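Local coordinates for L-lactate dehydrogenase (Trichomonas vaginalis, PDB 4UUL), which interconverts L-lactate and pyruvate using NAD(H) and, as a member of the malate dehydrogenase type 2 family, probably also acts on malate and oxaloacetate, at residues P90-P93 / G94-R97; T198-E202 / G203-K207. The protein carries 1 engineered substitution. One frame throughout, in Å; residues are numbered along the deposited sequence. Where two conformers were deposited one is given.

Contact 1. Residues P90-P93 / G94-R97. Engineered in segment 90-93: Arg91 (natural residue Leu).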
ATOM      1  N   PRO B  90       7.754  18.388 -13.146  1.00 20.50           N
ATOM      2  CA  PRO B  90       8.408  18.955 -11.971  1.00 24.06           C
ATOM      3  C   PRO B  90       9.024  20.320 -12.360  1.00 24.86           C
ATOM      4  O   PRO B  90       9.328  20.604 -13.514  1.00 25.69           O
ATOM      5  CB  PRO B  90       9.483  17.904 -11.622  1.00 28.69           C
ATOM      6  CG  PRO B  90       9.774  17.252 -12.868  1.00 31.93           C
ATOM      7  CD  PRO B  90       8.483  17.199 -13.640  1.00 25.39           C
ATOM      8  N   ARG B  91       9.261  21.135 -11.373  1.00 27.33           N
ATOM      9  CA  ARG B  91       9.986  22.381 -11.582  1.00 27.83           C
ATOM     10  C   ARG B  91      11.441  22.076 -11.954  1.00 29.29           C
ATOM     11  O   ARG B  91      12.056  21.210 -11.362  1.00 33.53           O
ATOM     12  CB  ARG B  91       9.901  23.236 -10.317  1.00 28.90           C
ATOM     13  CG  ARG B  91      10.291  24.727 -10.548  1.00 30.51           C
ATOM     14  CD  ARG B  91      10.270  25.476  -9.206  1.00 29.05           C
ATOM     15  NE  ARG B  91      11.138  24.822  -8.218  1.00 33.20           N
ATOM     16  CZ  ARG B  91      12.453  25.028  -8.104  1.00 34.37           C
ATOM     17  NH1 ARG B  91      13.076  25.925  -8.875  1.00 33.73           N
ATOM     18  NH2 ARG B  91      13.149  24.361  -7.197  1.00 37.40           N
ATOM     19  N   LYS B  92      11.946  22.793 -12.951  1.00 28.67           N
ATOM     20  CA  LYS B  92      13.300  22.678 -13.401  1.00 28.19           C
ATOM     21  C   LYS B  92      14.162  23.594 -12.584  1.00 28.43           C
ATOM     22  O   LYS B  92      13.678  24.615 -12.113  1.00 27.82           O
ATOM     23  CB  LYS B  92      13.385  23.073 -14.879  1.00 33.90           C
ATOM     24  CG  LYS B  92      12.638  22.127 -15.759  1.00 41.86           C
ATOM     25  CD  LYS B  92      12.819  22.430 -17.214  1.00 50.86           C
ATOM     26  CE  LYS B  92      12.644  21.160 -18.046  1.00 57.84           C
ATOM     27  NZ  LYS B  92      11.262  20.598 -17.932  1.00 60.24           N
ATOM     28  N   PRO B  93      15.458  23.264 -12.438  1.00 29.05           N
ATOM     29  CA  PRO B  93      16.386  24.171 -11.774  1.00 29.88           C
ATOM     30  C   PRO B  93      16.304  25.554 -12.385  1.00 26.66           C
ATOM     31  O   PRO B  93      16.313  25.754 -13.632  1.00 29.90           O
ATOM     32  CB  PRO B  93      17.781  23.524 -12.032  1.00 30.20           C
ATOM     33  CG  PRO B  93      17.464  22.072 -12.214  1.00 30.49           C
ATOM     34  CD  PRO B  93      16.166  22.064 -12.940  1.00 30.11           C
ATOM     35  N   GLY B  94      16.229  26.504 -11.486  1.00 29.62           N
ATOM     36  CA  GLY B  94      16.178  27.896 -11.904  1.00 28.35           C
ATOM     37  C   GLY B  94      14.776  28.386 -12.235  1.00 25.31           C
ATOM     38  O   GLY B  94      14.600  29.582 -12.367  1.00 27.44           O
ATOM     39  N   GLN B  95      13.778  27.515 -12.341  1.00 24.26           N
ATOM     40  CA  GLN B  95      12.415  28.000 -12.603  1.00 24.28           C
ATOM     41  C   GLN B  95      11.762  28.491 -11.329  1.00 24.16           C
ATOM     42  O   GLN B  95      12.139  28.081 -10.249  1.00 25.77           O
ATOM     43  CB  GLN B  95      11.534  26.922 -13.210  1.00 27.90           C
ATOM     44  CG  GLN B  95      11.822  26.668 -14.652  1.00 30.96           C
ATOM     45  CD  GLN B  95      10.834  25.725 -15.251  1.00 31.02           C
ATOM     46  OE1 GLN B  95      10.219  24.852 -14.541  1.00 31.65           O
ATOM     47  NE2 GLN B  95      10.635  25.882 -16.550  1.00 29.59           N
ATOM     48  N   VAL B  96      10.820  29.417 -11.448  1.00 23.87           N
ATOM     49  CA  VAL B  96      10.057  29.845 -10.267  1.00 22.55           C
ATOM     50  C   VAL B  96       8.641  29.332 -10.402  1.00 19.54           C
ATOM     51  O   VAL B  96       8.315  28.640 -11.385  1.00 20.00           O
ATOM     52  CB  VAL B  96      10.081  31.396 -10.091  1.00 22.39           C
ATOM     53  CG1 VAL B  96      11.465  31.881  -9.736  1.00 26.97           C
ATOM     54  CG2 VAL B  96       9.584  32.106 -11.310  1.00 22.30           C
ATOM     55  N   ARG B  97       7.785  29.630  -9.432  1.00 20.34           N
ATOM     56  CA  ARG B  97       6.431  29.103  -9.447  1.00 20.97           C
ATOM     57  C   ARG B  97       5.680  29.432 -10.714  1.00 19.05           C
ATOM     58  O   ARG B  97       4.972  28.589 -11.241  1.00 19.00           O
ATOM     59  CB  ARG B  97       5.633  29.546  -8.254  1.00 21.24           C
ATOM     60  CG  ARG B  97       4.274  28.838  -8.239  1.00 25.42           C
ATOM     61  CD  ARG B  97       3.789  28.715  -6.885  1.00 26.67           C
ATOM     62  NE  ARG B  97       2.490  28.097  -6.801  1.00 24.13           N
ATOM     63  CZ  ARG B  97       2.218  26.867  -6.426  1.00 22.76           C
ATOM     64  NH1 ARG B  97       3.195  25.977  -6.168  1.00 27.28           N
ATOM     65  NH2 ARG B  97       0.944  26.529  -6.314  1.00 19.02           N
TER
HETATM   66  O   HOH W   1       8.480  22.838 -14.953  1.00 29.43           O
HETATM   67  O   HOH W   2       9.630  23.458 -18.276  1.00 51.22           O
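The Gln95 side chain runs alongside that of Lys92, and Gln95 takes part in all three direct hydrogen bonds between 90-93 and 94-97. A type II beta turn from Lys92 to Gln95 is closed by Gln95 N giving a hydrogen bond to Lys92 O at 2.9 Å. Gly94 sits at a positive phi of 85°, where a CB would run into Pro93 O. A side chain holds the other end of the turn: Lys92 N donates to Gln95 OE1 at 3.1 Å, nearly straight at 174°, although it reaches the oxygen from above the amide plane. In the engineered Arg91 (naturally Leu), a bend at chi3 (55°) lets NH1 donate to Gln95 O (2.7 Å), which lies at the guanidinium edge, somewhat out of its plane. Water adds two bridges, one giving hydrogen bonds to Pro90 O and Gln95 OE1, the other accepting from Gln95 NE2 and weakly from Lys92 NZ. Among the nonpolar contacts, Lys92 CB lies 3.7 Å from Gln95 CD, and Arg91 passes Gln95 in the opposite direction, its CG 3.7 Å from Gln95 CB. This exposed loop probably corresponds to the mobile active-site loop of the LDH/MDH superfamily. It follows strand 82-85; Val96 takes the N-cap position of helix 97-118, its N bonded to Asp99 OD2.

Contact 2. Residues T198-E202 / G203-K207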
ATOM      1  N   THR B 198     -12.614  21.775  17.334  1.00 21.30           N
ATOM      2  CA  THR B 198     -12.874  21.395  18.711  1.00 22.26           C
ATOM      3  C   THR B 198     -12.167  20.082  19.015  1.00 22.89           C
ATOM      4  O   THR B 198     -11.716  19.375  18.116  1.00 23.83           O
ATOM      5  CB  THR B 198     -14.370  21.215  19.008  1.00 22.91           C
ATOM      6  OG1 THR B 198     -14.967  20.335  18.040  1.00 24.07           O
ATOM      7  CG2 THR B 198     -15.094  22.572  19.002  1.00 24.67           C
ATOM      8  N   PHE B 199     -12.000  19.799  20.309  1.00 22.65           N
ATOM      9  CA  PHE B 199     -11.421  18.534  20.715  1.00 22.31           C
ATOM     10  C   PHE B 199     -12.053  18.110  22.030  1.00 25.89           C
ATOM     11  O   PHE B 199     -12.498  18.938  22.820  1.00 25.76           O
ATOM     12  CB  PHE B 199      -9.905  18.633  20.832  1.00 23.19           C
ATOM     13  CG  PHE B 199      -9.406  19.406  22.024  1.00 24.09           C
ATOM     14  CD1 PHE B 199      -9.478  20.789  22.083  1.00 25.90           C
ATOM     15  CD2 PHE B 199      -8.875  18.725  23.109  1.00 26.70           C
ATOM     16  CE1 PHE B 199      -9.043  21.467  23.202  1.00 26.93           C
ATOM     17  CE2 PHE B 199      -8.439  19.409  24.228  1.00 29.46           C
ATOM     18  CZ  PHE B 199      -8.501  20.781  24.254  1.00 28.94           C
ATOM     19  N   THR B 200     -12.054  16.801  22.253  1.00 27.45           N
ATOM     20  CA  THR B 200     -12.607  16.203  23.444  1.00 27.94           C
ATOM     21  C   THR B 200     -11.454  15.565  24.191  1.00 29.77           C
ATOM     22  O   THR B 200     -10.722  14.739  23.656  1.00 33.13           O
ATOM     23  CB  THR B 200     -13.619  15.094  23.086  1.00 32.33           C
ATOM     24  OG1 THR B 200     -14.671  15.642  22.281  1.00 38.62           O
ATOM     25  CG2 THR B 200     -14.191  14.448  24.345  1.00 35.73           C
ATOM     26  N   LYS B 201     -11.332  15.898  25.465  1.00 29.64           N
ATOM     27  CA  LYS B 201     -10.303  15.330  26.309  1.00 31.43           C
ATOM     28  C   LYS B 201     -10.948  15.151  27.665  1.00 31.82           C
ATOM     29  O   LYS B 201     -11.454  16.106  28.269  1.00 33.13           O
ATOM     30  CB  LYS B 201      -9.096  16.261  26.395  1.00 33.12           C
ATOM     31  CG  LYS B 201      -7.850  15.600  26.915  1.00 35.55           C
ATOM     32  CD  LYS B 201      -6.655  16.569  26.954  1.00 35.15           C
ATOM     33  CE  LYS B 201      -5.372  15.809  27.278  1.00 39.91           C
ATOM     34  NZ  LYS B 201      -4.147  16.665  27.251  1.00 42.93           N
ATOM     35  N   GLU B 202     -10.958  13.907  28.136  1.00 35.03           N
ATOM     36  CA  GLU B 202     -11.476  13.606  29.450  1.00 37.29           C
ATOM     37  C   GLU B 202     -12.900  14.125  29.610  1.00 40.97           C
ATOM     38  O   GLU B 202     -13.269  14.645  30.649  1.00 38.06           O
ATOM     39  CB  GLU B 202     -10.523  14.149  30.535  1.00 37.42           C
ATOM     40  CG  GLU B 202      -9.173  13.418  30.480  1.00 39.35           C
ATOM     41  CD  GLU B 202      -8.039  14.158  31.123  1.00 41.18           C
ATOM     42  OE1 GLU B 202      -8.275  14.808  32.172  1.00 38.51           O
ATOM     43  OE2 GLU B 202      -6.891  14.042  30.616  1.00 44.21           O
ATOM     44  N   GLY B 203     -13.697  13.973  28.552  1.00 42.26           N
ATOM     45  CA  GLY B 203     -15.122  14.280  28.596  1.00 41.66           C
ATOM     46  C   GLY B 203     -15.484  15.736  28.510  1.00 45.23           C
ATOM     47  O   GLY B 203     -16.660  16.093  28.631  1.00 52.61           O
ATOM     48  N   LYS B 204     -14.469  16.584  28.322  0.50 41.43           N
ATOM     49  CA  LYS B 204     -14.656  18.016  28.136  0.50 40.26           C
ATOM     50  C   LYS B 204     -14.418  18.305  26.667  0.50 35.37           C
ATOM     51  O   LYS B 204     -13.411  17.883  26.098  0.50 35.79           O
ATOM     52  CB  LYS B 204     -13.641  18.832  28.947  0.50 43.88           C
ATOM     53  CG  LYS B 204     -13.830  18.808  30.451  0.50 53.26           C
ATOM     54  CD  LYS B 204     -12.553  19.161  31.211  0.50 57.61           C
ATOM     55  CE  LYS B 204     -11.961  20.479  30.779  0.50 56.15           C
ATOM     56  NZ  LYS B 204     -10.812  20.846  31.647  0.50 54.22           N
ATOM     57  N   THR B 205     -15.344  19.022  26.054  1.00 34.64           N
ATOM     58  CA  THR B 205     -15.138  19.486  24.697  1.00 34.64           C
ATOM     59  C   THR B 205     -14.845  20.971  24.739  1.00 33.93           C
ATOM     60  O   THR B 205     -15.579  21.735  25.359  1.00 36.40           O
ATOM     61  CB  THR B 205     -16.350  19.189  23.813  1.00 38.34           C
ATOM     62  OG1 THR B 205     -16.528  17.774  23.714  1.00 40.66           O
ATOM     63  CG2 THR B 205     -16.137  19.737  22.432  1.00 38.03           C
ATOM     64  N   GLN B 206     -13.762  21.375  24.075  1.00 30.03           N
ATOM     65  CA  GLN B 206     -13.346  22.775  23.992  1.00 29.08           C
ATOM     66  C   GLN B 206     -12.896  23.126  22.581  1.00 25.76           C
ATOM     67  O   GLN B 206     -12.616  22.258  21.775  1.00 25.69           O
ATOM     68  CB  GLN B 206     -12.156  23.067  24.899  1.00 31.18           C
ATOM     69  CG  GLN B 206     -12.362  22.750  26.363  1.00 35.35           C
ATOM     70  CD  GLN B 206     -11.218  23.254  27.195  1.00 41.50           C
ATOM     71  OE1 GLN B 206     -10.298  22.500  27.514  1.00 44.01           O
ATOM     72  NE2 GLN B 206     -11.245  24.548  27.530  1.00 43.85           N
ATOM     73  N   LYS B 207     -12.809  24.418  22.289  1.00 25.03           N
ATOM     74  CA  LYS B 207     -12.236  24.895  21.054  1.00 23.49           C
ATOM     75  C   LYS B 207     -10.723  24.857  21.128  1.00 25.31           C
ATOM     76  O   LYS B 207     -10.109  25.274  22.115  1.00 26.29           O
ATOM     77  CB  LYS B 207     -12.676  26.323  20.738  1.00 26.28           C
ATOM     78  CG  LYS B 207     -14.096  26.431  20.228  1.00 32.11           C
ATOM     79  CD  LYS B 207     -14.471  27.898  19.979  1.00 36.85           C
ATOM     80  CE  LYS B 207     -13.853  28.454  18.751  1.00 43.97           C
ATOM     81  NZ  LYS B 207     -14.441  27.765  17.601  1.00 48.15           N
TER
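Phe199 and Gln206 face each other as a hydrogen-bonded pair in a two-stranded antiparallel beta hairpin, strands 198-201 and 204-207 joined by a type I' turn from Lys201 to Lys204. The tight part is the middle. Phe199 N bonds to Gln206 O (2.9 Å) and Gln206 N to Phe199 O (3.0 Å); nearer the turn, Lys201 N meets Lys204 O at 2.9 Å and Lys204 N returns to Lys201 O at 3.1 Å. With chi1 at 73°, the Phe199 ring sits over its own backbone and leans toward the partner strand: CE1 lies 3.9 Å from Gln206 CB, ring and amide pointing the same way with planes 36° apart. Val208 and Val211 of helix 208-211 also touch this buried ring. The turn end is the solvent side, where Glu202, Gly203 and Lys204 are exposed and Glu202 and Gly203 both have positive phi. Lys201 shares the Phe199 face and Lys207 the threonine face; their ammonium groups reach beyond the hairpin, to Leu170 O and Thr195 O. Thr198 CG2 only grazes Lys207 CG at 4.2 Å. In the tight middle of that same face Thr200 and Thr205, a non-hydrogen-bonded pair by backbone, still join through their side chains, OG1 to OG1 at 3.2 Å, where either hydroxyl could donate.

How the contacts relate
From the N terminus, the chain first builds the NAD-binding domain, where contact 1 closes a tight turn in the loop between strand 82-85 and helix 97-118. Pro90 there lies about 6 Å, side chain to side chain, from Ser88, an NADH-binding residue in another structure of this protein. Arg97, at the start of that helix, is salt-bridged to Glu323 of the long C-terminal helix. Contact 2 comes about a hundred residues later, in the C-terminal domain, as a hairpin that supplies two strands of a four-stranded antiparallel sheet, 204-207 at the edge and 198-201 next to 177-183. The two loops follow in series, neither nested nor crossed, with centres about 44 Å apart and no touch between them.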